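Local coordinates for DNA mismatch repair protein MutS (Thermus aquaticus, PDB 1EWQ) that recognises mismatched base pairs in DNA during mismatch repair and has a weak ATPase activity, at residues R129-L134 against F147-T152; L116-L121 against P175-L180. All coordinates share one frame; numbering follows the deposited sequence.

Contact 1: R129-L134 against F147-T152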
ATOM      1  N   ARG C 129      12.134 -16.079  -2.516  1.00 31.34           N
ATOM      2  CA  ARG C 129      13.170 -16.947  -3.077  1.00 31.48           C
ATOM      3  C   ARG C 129      14.493 -16.603  -2.405  1.00 30.66           C
ATOM      4  O   ARG C 129      15.303 -17.474  -2.113  1.00 30.66           O
ATOM      5  CB  ARG C 129      13.303 -16.725  -4.590  1.00 33.12           C
ATOM      6  CG  ARG C 129      12.892 -17.905  -5.459  1.00 34.58           C
ATOM      7  CD  ARG C 129      13.028 -17.569  -6.945  1.00 36.32           C
ATOM      8  NE  ARG C 129      12.471 -18.629  -7.789  1.00 38.56           N
ATOM      9  CZ  ARG C 129      13.159 -19.673  -8.247  1.00 39.23           C
ATOM     10  NH1 ARG C 129      14.443 -19.805  -7.952  1.00 40.19           N
ATOM     11  NH2 ARG C 129      12.562 -20.594  -8.994  1.00 39.94           N
ATOM     12  N   GLU C 130      14.682 -15.313  -2.162  1.00 30.18           N
ATOM     13  CA  GLU C 130      15.879 -14.765  -1.534  1.00 29.79           C
ATOM     14  C   GLU C 130      16.122 -15.252  -0.099  1.00 29.12           C
ATOM     15  O   GLU C 130      15.267 -15.875   0.519  1.00 28.48           O
ATOM     16  CB  GLU C 130      15.788 -13.233  -1.503  1.00 30.40           C
ATOM     17  CG  GLU C 130      15.733 -12.547  -2.853  1.00 31.40           C
ATOM     18  CD  GLU C 130      14.476 -12.873  -3.646  1.00 31.91           C
ATOM     19  OE1 GLU C 130      13.395 -13.019  -3.034  1.00 32.15           O
ATOM     20  OE2 GLU C 130      14.572 -12.966  -4.887  1.00 32.24           O
ATOM     21  N   ALA C 131      17.297 -14.932   0.430  1.00 28.42           N
ATOM     22  CA  ALA C 131      17.635 -15.307   1.791  1.00 27.83           C
ATOM     23  C   ALA C 131      16.732 -14.504   2.716  1.00 27.65           C
ATOM     24  O   ALA C 131      16.406 -13.353   2.436  1.00 27.47           O
ATOM     25  CB  ALA C 131      19.088 -14.995   2.077  1.00 27.48           C
ATOM     26  N   ASN C 132      16.327 -15.122   3.818  1.00 27.06           N
ATOM     27  CA  ASN C 132      15.462 -14.476   4.790  1.00 26.67           C
ATOM     28  C   ASN C 132      16.232 -14.467   6.110  1.00 26.30           C
ATOM     29  O   ASN C 132      16.334 -15.490   6.794  1.00 25.94           O
ATOM     30  CB  ASN C 132      14.167 -15.276   4.909  1.00 27.22           C
ATOM     31  CG  ASN C 132      13.110 -14.550   5.681  1.00 27.63           C
ATOM     32  OD1 ASN C 132      12.715 -14.978   6.770  1.00 28.20           O
ATOM     33  ND2 ASN C 132      12.636 -13.441   5.129  1.00 27.67           N
ATOM     34  N   TYR C 133      16.774 -13.307   6.464  1.00 25.46           N
ATOM     35  CA  TYR C 133      17.587 -13.204   7.665  1.00 24.92           C
ATOM     36  C   TYR C 133      16.975 -12.630   8.926  1.00 24.84           C
ATOM     37  O   TYR C 133      16.236 -11.643   8.894  1.00 24.71           O
ATOM     38  CB  TYR C 133      18.851 -12.366   7.400  1.00 24.18           C
ATOM     39  CG  TYR C 133      19.822 -12.905   6.371  1.00 23.81           C
ATOM     40  CD1 TYR C 133      20.054 -12.217   5.173  1.00 23.17           C
ATOM     41  CD2 TYR C 133      20.543 -14.075   6.609  1.00 23.13           C
ATOM     42  CE1 TYR C 133      20.983 -12.683   4.245  1.00 22.83           C
ATOM     43  CE2 TYR C 133      21.476 -14.546   5.684  1.00 22.75           C
ATOM     44  CZ  TYR C 133      21.689 -13.845   4.507  1.00 22.56           C
ATOM     45  OH  TYR C 133      22.610 -14.312   3.595  1.00 22.73           O
ATOM     46  N   LEU C 134      17.319 -13.271  10.039  1.00 24.76           N
ATOM     47  CA  LEU C 134      16.968 -12.789  11.370  1.00 24.48           C
ATOM     48  C   LEU C 134      18.337 -12.207  11.707  1.00 24.57           C
ATOM     49  O   LEU C 134      19.347 -12.874  11.522  1.00 24.41           O
ATOM     50  CB  LEU C 134      16.666 -13.936  12.342  1.00 23.83           C
ATOM     51  CG  LEU C 134      16.570 -13.521  13.826  1.00 23.64           C
ATOM     52  CD1 LEU C 134      15.432 -12.544  14.028  1.00 22.88           C
ATOM     53  CD2 LEU C 134      16.362 -14.745  14.701  1.00 23.16           C
ATOM     54  N   PHE C 147      23.819 -12.976  11.732  1.00 22.80           N
ATOM     55  CA  PHE C 147      22.648 -13.316  10.951  1.00 22.39           C
ATOM     56  C   PHE C 147      22.377 -14.807  11.007  1.00 22.56           C
ATOM     57  O   PHE C 147      23.287 -15.620  11.171  1.00 22.61           O
ATOM     58  CB  PHE C 147      22.842 -12.933   9.479  1.00 21.48           C
ATOM     59  CG  PHE C 147      23.090 -11.476   9.253  1.00 20.66           C
ATOM     60  CD1 PHE C 147      24.375 -11.001   9.090  1.00 20.39           C
ATOM     61  CD2 PHE C 147      22.028 -10.575   9.199  1.00 20.22           C
ATOM     62  CE1 PHE C 147      24.612  -9.638   8.876  1.00 20.34           C
ATOM     63  CE2 PHE C 147      22.254  -9.222   8.988  1.00 20.23           C
ATOM     64  CZ  PHE C 147      23.550  -8.753   8.826  1.00 20.37           C
ATOM     65  N   LEU C 148      21.109 -15.152  10.862  1.00 22.82           N
ATOM     66  CA  LEU C 148      20.688 -16.540  10.827  1.00 23.31           C
ATOM     67  C   LEU C 148      19.540 -16.635   9.840  1.00 23.65           C
ATOM     68  O   LEU C 148      18.618 -15.820   9.877  1.00 22.99           O
ATOM     69  CB  LEU C 148      20.195 -17.030  12.197  1.00 23.27           C
ATOM     70  CG  LEU C 148      19.558 -18.431  12.173  1.00 23.91           C
ATOM     71  CD1 LEU C 148      20.603 -19.485  11.743  1.00 23.77           C
ATOM     72  CD2 LEU C 148      19.005 -18.779  13.562  1.00 23.95           C
ATOM     73  N   ASP C 149      19.626 -17.608   8.932  1.00 24.07           N
ATOM     74  CA  ASP C 149      18.560 -17.856   7.975  1.00 24.85           C
ATOM     75  C   ASP C 149      18.124 -19.239   8.406  1.00 24.86           C
ATOM     76  O   ASP C 149      18.769 -20.245   8.092  1.00 24.79           O
ATOM     77  CB  ASP C 149      19.064 -17.891   6.529  1.00 25.40           C
ATOM     78  CG  ASP C 149      17.929 -18.042   5.526  1.00 26.08           C
ATOM     79  OD1 ASP C 149      16.919 -18.697   5.873  1.00 25.84           O
ATOM     80  OD2 ASP C 149      18.052 -17.519   4.390  1.00 26.69           O
ATOM     81  N   VAL C 150      17.033 -19.277   9.153  1.00 24.97           N
ATOM     82  CA  VAL C 150      16.518 -20.519   9.687  1.00 25.19           C
ATOM     83  C   VAL C 150      16.102 -21.523   8.613  1.00 25.39           C
ATOM     84  O   VAL C 150      16.137 -22.728   8.861  1.00 25.73           O
ATOM     85  CB  VAL C 150      15.323 -20.233  10.635  1.00 25.87           C
ATOM     86  CG1 VAL C 150      14.913 -21.488  11.359  1.00 25.70           C
ATOM     87  CG2 VAL C 150      15.711 -19.143  11.639  1.00 26.24           C
ATOM     88  N   SER C 151      15.720 -21.048   7.422  1.00 25.04           N
ATOM     89  CA  SER C 151      15.295 -21.965   6.361  1.00 24.74           C
ATOM     90  C   SER C 151      16.455 -22.671   5.667  1.00 24.71           C
ATOM     91  O   SER C 151      16.252 -23.685   5.004  1.00 24.86           O
ATOM     92  CB  SER C 151      14.449 -21.238   5.301  1.00 24.99           C
ATOM     93  OG  SER C 151      15.252 -20.457   4.433  1.00 24.60           O
ATOM     94  N   THR C 152      17.667 -22.146   5.809  1.00 24.42           N
ATOM     95  CA  THR C 152      18.825 -22.772   5.161  1.00 24.51           C
ATOM     96  C   THR C 152      19.907 -23.179   6.151  1.00 24.49           C
ATOM     97  O   THR C 152      20.741 -24.033   5.858  1.00 24.88           O
ATOM     98  CB  THR C 152      19.483 -21.836   4.131  1.00 24.48           C
ATOM     99  OG1 THR C 152      20.094 -20.732   4.810  1.00 24.50           O
ATOM    100  CG2 THR C 152      18.437 -21.309   3.139  1.00 24.41           C
TER
HETATM  101  O   HOH W   1      15.358 -16.985   8.936  1.00 27.36           O
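L134 and L148 face each other as an antiparallel hydrogen-bonded pair, and backbone bonds set the frame of the contact. L134 N gives to L148 O at 2.9 Å, nearly straight, and L148 N returns a bond to L134 O at 3.0 Å. Both leucine side chains lie on one side of the sheet, where branched apolar groups suit the cover of helix 215-232 with L224 and A228.

Next to this pair the chains stay close, Y133 CA 4.8 Å from D149 CA, but a side chain now supplies the cross-link. D149 holds its CG anti to its backbone N (chi1 -176°), which carries the carboxylate alongside the incoming chain. There N132 N reaches D149 OD2 at 3.0 Å, arriving from above the carboxylate plane, 58° out of it. The other oxygen, OD1, accepts S151 OG at 2.8 Å on its syn side and also a weak bond from S151 N, which makes an Asx turn. An aspartate suits this place because its short carboxylate serves both chains. A water joins N132 O and V150 N, lying 2.8 Å from each.

Aromatic contacts fill the side opposite the leucines. F147 turns its ring edge toward the face of Y133, with centroids 5.5 Å apart and planes inclined at 55°, while Y133 CD2 rests on F147 CB at 3.9 Å. H173 packs against both rings, and the Y133 hydroxyl bonds to E154.

The whole is the open end of an antiparallel hairpin, strands 134-139 and 143-149, in the mixed sheet of the RNase H-like MutS domain II.

Contact 2: L116-L121 against P175-L180; sequences LTPGTL and PAEVLL
E177 sends its carboxylate into the bend at T117-G119, where a single oxygen, OE1, is gripped twice. T117 OG1 donates to the syn lone pair of E177 OE1 at 2.7 Å, and G119 N to the anti lone pair of the same OE1 at 2.8 Å. The glutamate spans the distance by stretching out: CG lies opposite the backbone N (chi1 -156°) and CD opposite CA (chi2 -176°). T117 meets it at about a right angle, its OG1 in the crowded position between backbone N and carbonyl carbon (chi1 73°), which turns the hydroxyl toward the acid. The second oxygen, OE2, is bonded to S203 and weakly to Y227, so both ends of this buried carboxylate have donors.

The receiving loop is a type I turn over T117-T120, closed by T120 N on T117 O, with a proline at the second position, where its fixed phi fits. It follows strand 110-116 of domain I and leans on the start of strand 177-180 of domain II. G119 suits the third position because a CB there would strike the CB of E177; without one, G119 CA sits 4.2 Å from A176 CB. An alanine in place of E177 would probably leave the T117 hydroxyl and the G119 amide without their shared acceptor and open a gap beside the turn.

P118 lies across the glutamate, its CG 3.9 Å from E177 CG, so the puckered ring packs on the aliphatic part of the chain. On the same side of the ring, P118 CB approaches A176 O at 3.8 Å.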
ATOM      1  N   LEU C 116       5.528 -17.866  14.419  1.00 33.43           N
ATOM      2  CA  LEU C 116       5.754 -17.417  13.051  1.00 32.37           C
ATOM      3  C   LEU C 116       6.090 -15.943  13.077  1.00 31.24           C
ATOM      4  O   LEU C 116       5.239 -15.111  13.372  1.00 31.17           O
ATOM      5  CB  LEU C 116       4.523 -17.646  12.175  1.00 32.44           C
ATOM      6  CG  LEU C 116       4.059 -19.093  11.976  1.00 32.77           C
ATOM      7  CD1 LEU C 116       2.934 -19.121  10.951  1.00 33.40           C
ATOM      8  CD2 LEU C 116       5.202 -19.951  11.500  1.00 32.98           C
ATOM      9  N   THR C 117       7.349 -15.630  12.798  1.00 30.17           N
ATOM     10  CA  THR C 117       7.803 -14.256  12.775  1.00 29.49           C
ATOM     11  C   THR C 117       8.526 -14.066  11.449  1.00 28.81           C
ATOM     12  O   THR C 117       9.132 -14.987  10.932  1.00 28.87           O
ATOM     13  CB  THR C 117       8.722 -13.949  13.976  1.00 28.99           C
ATOM     14  OG1 THR C 117      10.003 -14.560  13.790  1.00 28.27           O
ATOM     15  CG2 THR C 117       8.080 -14.482  15.261  1.00 28.79           C
ATOM     16  N   PRO C 118       8.473 -12.860  10.890  1.00 28.57           N
ATOM     17  CA  PRO C 118       9.114 -12.571   9.604  1.00 28.88           C
ATOM     18  C   PRO C 118      10.510 -13.142   9.383  1.00 28.74           C
ATOM     19  O   PRO C 118      10.783 -13.700   8.321  1.00 29.03           O
ATOM     20  CB  PRO C 118       9.061 -11.042   9.525  1.00 28.69           C
ATOM     21  CG  PRO C 118       9.065 -10.624  10.961  1.00 29.13           C
ATOM     22  CD  PRO C 118       8.136 -11.619  11.607  1.00 28.66           C
ATOM     23  N   GLY C 119      11.380 -13.037  10.380  1.00 28.34           N
ATOM     24  CA  GLY C 119      12.732 -13.544  10.215  1.00 28.49           C
ATOM     25  C   GLY C 119      13.029 -14.983  10.619  1.00 28.56           C
ATOM     26  O   GLY C 119      14.191 -15.367  10.670  1.00 28.33           O
ATOM     27  N   THR C 120      12.008 -15.790  10.890  1.00 28.55           N
ATOM     28  CA  THR C 120      12.249 -17.174  11.293  1.00 28.32           C
ATOM     29  C   THR C 120      11.322 -18.150  10.573  1.00 28.35           C
ATOM     30  O   THR C 120      11.120 -19.275  11.023  1.00 28.55           O
ATOM     31  CB  THR C 120      12.034 -17.348  12.815  1.00 28.29           C
ATOM     32  OG1 THR C 120      10.661 -17.093  13.132  1.00 27.51           O
ATOM     33  CG2 THR C 120      12.923 -16.381  13.601  1.00 28.21           C
ATOM     34  N   LEU C 121      10.769 -17.724   9.448  1.00 28.36           N
ATOM     35  CA  LEU C 121       9.845 -18.558   8.691  1.00 28.39           C
ATOM     36  C   LEU C 121      10.489 -19.798   8.073  1.00 28.99           C
ATOM     37  O   LEU C 121      11.595 -19.747   7.523  1.00 28.91           O
ATOM     38  CB  LEU C 121       9.179 -17.721   7.593  1.00 27.59           C
ATOM     39  CG  LEU C 121       8.422 -16.486   8.099  1.00 27.11           C
ATOM     40  CD1 LEU C 121       7.928 -15.670   6.900  1.00 26.14           C
ATOM     41  CD2 LEU C 121       7.261 -16.918   9.022  1.00 25.82           C
ATOM     42  N   PRO C 175      17.854  -7.590   6.457  1.00 28.29           N
ATOM     43  CA  PRO C 175      17.249  -8.561   7.373  1.00 27.86           C
ATOM     44  C   PRO C 175      15.745  -8.366   7.391  1.00 27.95           C
ATOM     45  O   PRO C 175      15.263  -7.274   7.117  1.00 27.81           O
ATOM     46  CB  PRO C 175      17.880  -8.209   8.710  1.00 27.82           C
ATOM     47  CG  PRO C 175      18.002  -6.717   8.609  1.00 28.19           C
ATOM     48  CD  PRO C 175      18.551  -6.532   7.207  1.00 28.06           C
ATOM     49  N   ALA C 176      15.005  -9.418   7.713  1.00 27.72           N
ATOM     50  CA  ALA C 176      13.554  -9.321   7.757  1.00 28.09           C
ATOM     51  C   ALA C 176      13.093  -9.043   9.184  1.00 28.02           C
ATOM     52  O   ALA C 176      11.968  -8.593   9.413  1.00 28.20           O
ATOM     53  CB  ALA C 176      12.925 -10.622   7.236  1.00 28.09           C
ATOM     54  N   GLU C 177      13.983  -9.305  10.139  1.00 28.00           N
ATOM     55  CA  GLU C 177      13.688  -9.117  11.553  1.00 27.50           C
ATOM     56  C   GLU C 177      14.980  -8.849  12.326  1.00 27.25           C
ATOM     57  O   GLU C 177      15.978  -9.541  12.145  1.00 27.08           O
ATOM     58  CB  GLU C 177      13.017 -10.370  12.095  1.00 27.53           C
ATOM     59  CG  GLU C 177      12.170 -10.150  13.315  1.00 27.99           C
ATOM     60  CD  GLU C 177      11.617 -11.441  13.864  1.00 28.60           C
ATOM     61  OE1 GLU C 177      11.508 -12.428  13.099  1.00 29.00           O
ATOM     62  OE2 GLU C 177      11.277 -11.465  15.061  1.00 28.61           O
ATOM     63  N   VAL C 178      14.951  -7.857  13.204  1.00 27.30           N
ATOM     64  CA  VAL C 178      16.137  -7.502  13.969  1.00 27.44           C
ATOM     65  C   VAL C 178      15.968  -7.622  15.491  1.00 27.90           C
ATOM     66  O   VAL C 178      14.959  -7.203  16.049  1.00 27.75           O
ATOM     67  CB  VAL C 178      16.583  -6.056  13.610  1.00 27.50           C
ATOM     68  CG1 VAL C 178      17.748  -5.626  14.496  1.00 27.29           C
ATOM     69  CG2 VAL C 178      16.991  -5.985  12.142  1.00 26.99           C
ATOM     70  N   LEU C 179      16.972  -8.200  16.145  1.00 28.06           N
ATOM     71  CA  LEU C 179      16.981  -8.357  17.597  1.00 28.90           C
ATOM     72  C   LEU C 179      18.067  -7.423  18.142  1.00 29.24           C
ATOM     73  O   LEU C 179      19.245  -7.599  17.830  1.00 29.72           O
ATOM     74  CB  LEU C 179      17.337  -9.794  17.995  1.00 28.32           C
ATOM     75  CG  LEU C 179      16.625 -10.972  17.330  1.00 28.42           C
ATOM     76  CD1 LEU C 179      17.202 -12.260  17.883  1.00 27.96           C
ATOM     77  CD2 LEU C 179      15.124 -10.908  17.582  1.00 28.14           C
ATOM     78  N   LEU C 180      17.681  -6.439  18.945  1.00 29.81           N
ATOM     79  CA  LEU C 180      18.652  -5.502  19.509  1.00 30.78           C
ATOM     80  C   LEU C 180      18.988  -5.854  20.956  1.00 31.32           C
ATOM     81  O   LEU C 180      18.115  -6.259  21.724  1.00 31.57           O
ATOM     82  CB  LEU C 180      18.118  -4.064  19.441  1.00 30.55           C
ATOM     83  CG  LEU C 180      17.831  -3.433  18.068  1.00 30.86           C
ATOM     84  CD1 LEU C 180      17.038  -2.141  18.256  1.00 30.83           C
ATOM     85  CD2 LEU C 180      19.137  -3.161  17.321  1.00 30.35           C
TER

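Contact 1 is nested along the chain inside the loop closed by contact 2, and their centres lie 9 Å apart. They meet directly: Y133 O of contact 1 probably accepts a hydrogen bond from A176 N of contact 2 at 2.8 Å, and L134 CB packs against G119 O at 3.3 Å. Both reach one mixed sheet, in which strand 134-139, beginning at L134 of contact 1, runs between 143-149 and 177-180. Neither contact touches the predicted ATP site or the DNA; by nearest atoms, the bound nucleic acid is about 26 Å from contact 1 and about 17 Å from contact 2.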